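Local coordinates for protein Rab GDP dissociation inhibitor alpha (Naegleria fowleri, PDB 6C87) that probably binds prenylated Rab GTPases in their GDP-bound form, slowing GDP release and drawing them off membranes for recycling, as in other Rab GDP dissociation inhibitors, at residues K307-I312 and V364-E369. Numbering follows the deposited sequence.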
# COMPACT_ATOMS: atom_id res chain seq x y z
N LYS A 307 -20.34 11.20 -29.56
CA LYS A 307 -20.89 12.53 -29.34
C LYS A 307 -21.69 12.53 -28.04
O LYS A 307 -22.19 11.49 -27.59
CB LYS A 307 -21.83 12.97 -30.47
CG LYS A 307 -21.18 13.30 -31.78
CD LYS A 307 -22.26 13.63 -32.80
CE LYS A 307 -21.68 14.19 -34.08
NZ LYS A 307 -22.64 15.16 -34.67
N VAL A 308 -21.82 13.71 -27.45
CA VAL A 308 -22.67 13.91 -26.28
C VAL A 308 -23.51 15.15 -26.53
O VAL A 308 -22.97 16.22 -26.81
CB VAL A 308 -21.85 14.05 -24.99
CG1 VAL A 308 -22.73 14.55 -23.82
CG2 VAL A 308 -21.17 12.74 -24.65
N ILE A 309 -24.83 15.00 -26.42
CA ILE A 309 -25.73 16.15 -26.48
C ILE A 309 -26.00 16.61 -25.06
O ILE A 309 -26.23 15.80 -24.15
CB ILE A 309 -27.05 15.80 -27.20
CG1 ILE A 309 -28.01 17.00 -27.14
CG2 ILE A 309 -27.72 14.59 -26.58
CD1 ILE A 309 -29.22 16.88 -28.06
N ARG A 310 -25.92 17.92 -24.86
CA ARG A 310 -26.37 18.56 -23.63
C ARG A 310 -27.37 19.63 -24.03
O ARG A 310 -27.08 20.46 -24.90
CB ARG A 310 -25.20 19.13 -22.84
CG ARG A 310 -24.32 18.05 -22.23
CD ARG A 310 -23.14 18.63 -21.53
NE ARG A 310 -22.29 17.58 -20.98
CZ ARG A 310 -21.25 17.05 -21.61
NH1 ARG A 310 -20.92 17.47 -22.83
NH2 ARG A 310 -20.54 16.09 -21.02
N VAL A 311 -28.57 19.55 -23.47
CA VAL A 311 -29.62 20.54 -23.69
C VAL A 311 -29.79 21.33 -22.41
O VAL A 311 -30.24 20.80 -21.39
CB VAL A 311 -30.94 19.90 -24.13
CG1 VAL A 311 -31.96 20.99 -24.38
CG2 VAL A 311 -30.74 19.07 -25.38
N ILE A 312 -29.48 22.62 -22.49
CA ILE A 312 -29.43 23.50 -21.33
C ILE A 312 -30.74 24.28 -21.30
O ILE A 312 -31.09 24.95 -22.28
CB ILE A 312 -28.19 24.41 -21.40
CG1 ILE A 312 -26.94 23.52 -21.52
CG2 ILE A 312 -28.09 25.31 -20.19
CD1 ILE A 312 -25.67 24.25 -21.93
N VAL A 364 -29.77 18.57 -19.58
CA VAL A 364 -30.06 17.19 -19.95
C VAL A 364 -28.91 16.70 -20.82
O VAL A 364 -28.50 17.38 -21.77
CB VAL A 364 -31.40 17.08 -20.70
CG1 VAL A 364 -31.74 15.61 -20.94
CG2 VAL A 364 -32.49 17.80 -19.92
N SER A 365 -28.37 15.52 -20.49
CA SER A 365 -27.20 15.03 -21.20
C SER A 365 -27.33 13.54 -21.45
O SER A 365 -27.81 12.78 -20.60
CB SER A 365 -25.92 15.32 -20.40
OG SER A 365 -25.90 14.59 -19.19
N THR A 366 -26.86 13.11 -22.62
CA THR A 366 -26.78 11.70 -22.93
C THR A 366 -25.80 11.52 -24.08
O THR A 366 -25.49 12.46 -24.81
CB THR A 366 -28.15 11.11 -23.29
OG1 THR A 366 -28.07 9.68 -23.31
CG2 THR A 366 -28.63 11.61 -24.64
N THR A 367 -25.29 10.30 -24.20
CA THR A 367 -24.51 9.93 -25.36
C THR A 367 -25.43 9.86 -26.57
O THR A 367 -26.54 9.34 -26.48
CB THR A 367 -23.81 8.59 -25.13
OG1 THR A 367 -22.84 8.73 -24.09
CG2 THR A 367 -23.15 8.08 -26.40
N VAL A 368 -24.97 10.42 -27.69
CA VAL A 368 -25.78 10.47 -28.90
C VAL A 368 -25.82 9.09 -29.53
O VAL A 368 -24.78 8.47 -29.76
CB VAL A 368 -25.22 11.52 -29.87
CG1 VAL A 368 -26.03 11.54 -31.15
CG2 VAL A 368 -25.20 12.90 -29.22
N GLU A 369 -27.03 8.60 -29.82
CA GLU A 369 -27.18 7.31 -30.47
C GLU A 369 -27.67 7.39 -31.91
O GLU A 369 -27.47 6.43 -32.66
CB GLU A 369 -28.16 6.42 -29.69
CG GLU A 369 -27.75 6.08 -28.27
CD GLU A 369 -28.83 5.30 -27.53
OE1 GLU A 369 -29.94 5.14 -28.08
OE2 GLU A 369 -28.57 4.82 -26.40
O HOH W 1 -21.71 8.65 -29.65
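Ile309 meets Thr366, and Arg310 meets Ser365, where two antiparallel strands run side by side in the large mixed beta sheet of this GDP dissociation inhibitor fold. Strand 302-315 is held between 360-367 and 389-400, so this contact joins one edge of strand 302-315 to its neighbour 360-367. The side chains alternate between the two faces of the sheet.

Val308, Arg310, Ser365 and Thr367 share one face. Arg310 CG packs against Ser365 CB at 3.7 Å. The arginine chain then runs extended from CG to NE, and Val308 CG1, two residues back on the same strand, packs on one face of the guanidinium, nearer its margin than its centre. Beyond the strands, Arg310 NH2 makes weak hydrogen bonds to the carbonyls of Tyr415 and Asp416. Ser365 OG hydrogen-bonds to Ala417 O in the same part of the chain.

Ile309, Val311, Val364 and Thr366 share the other face. Ile309 CG2 touches Thr366 CG2 at 3.7 Å, the two side chains crossing at a slant. With chi1 at -168°, Thr366 turns OG1 opposite its backbone N and sets CG2 between N and the carbonyl carbon, so the methyl meets Ile309 while the hydroxyl hydrogen-bonds to Asp342 O. Val311 and Val364 come together more loosely, and helix 378-384 covers them.

Ile309 and Thr366 exchange two backbone hydrogen bonds, as do Val311 and Val364. Val368 N gives a hydrogen bond to Lys307 O at 3.0 Å, nearly straight at the hydrogen, with the donor above the carbonyl plane. Val368 CG2 rests against the other strand, 3.6 Å from Lys307 CB and 3.5 Å from Ile309 N. A water closes this end, accepting from Lys307 N at 2.9 Å and donating to Val368 O at 3.1 Å.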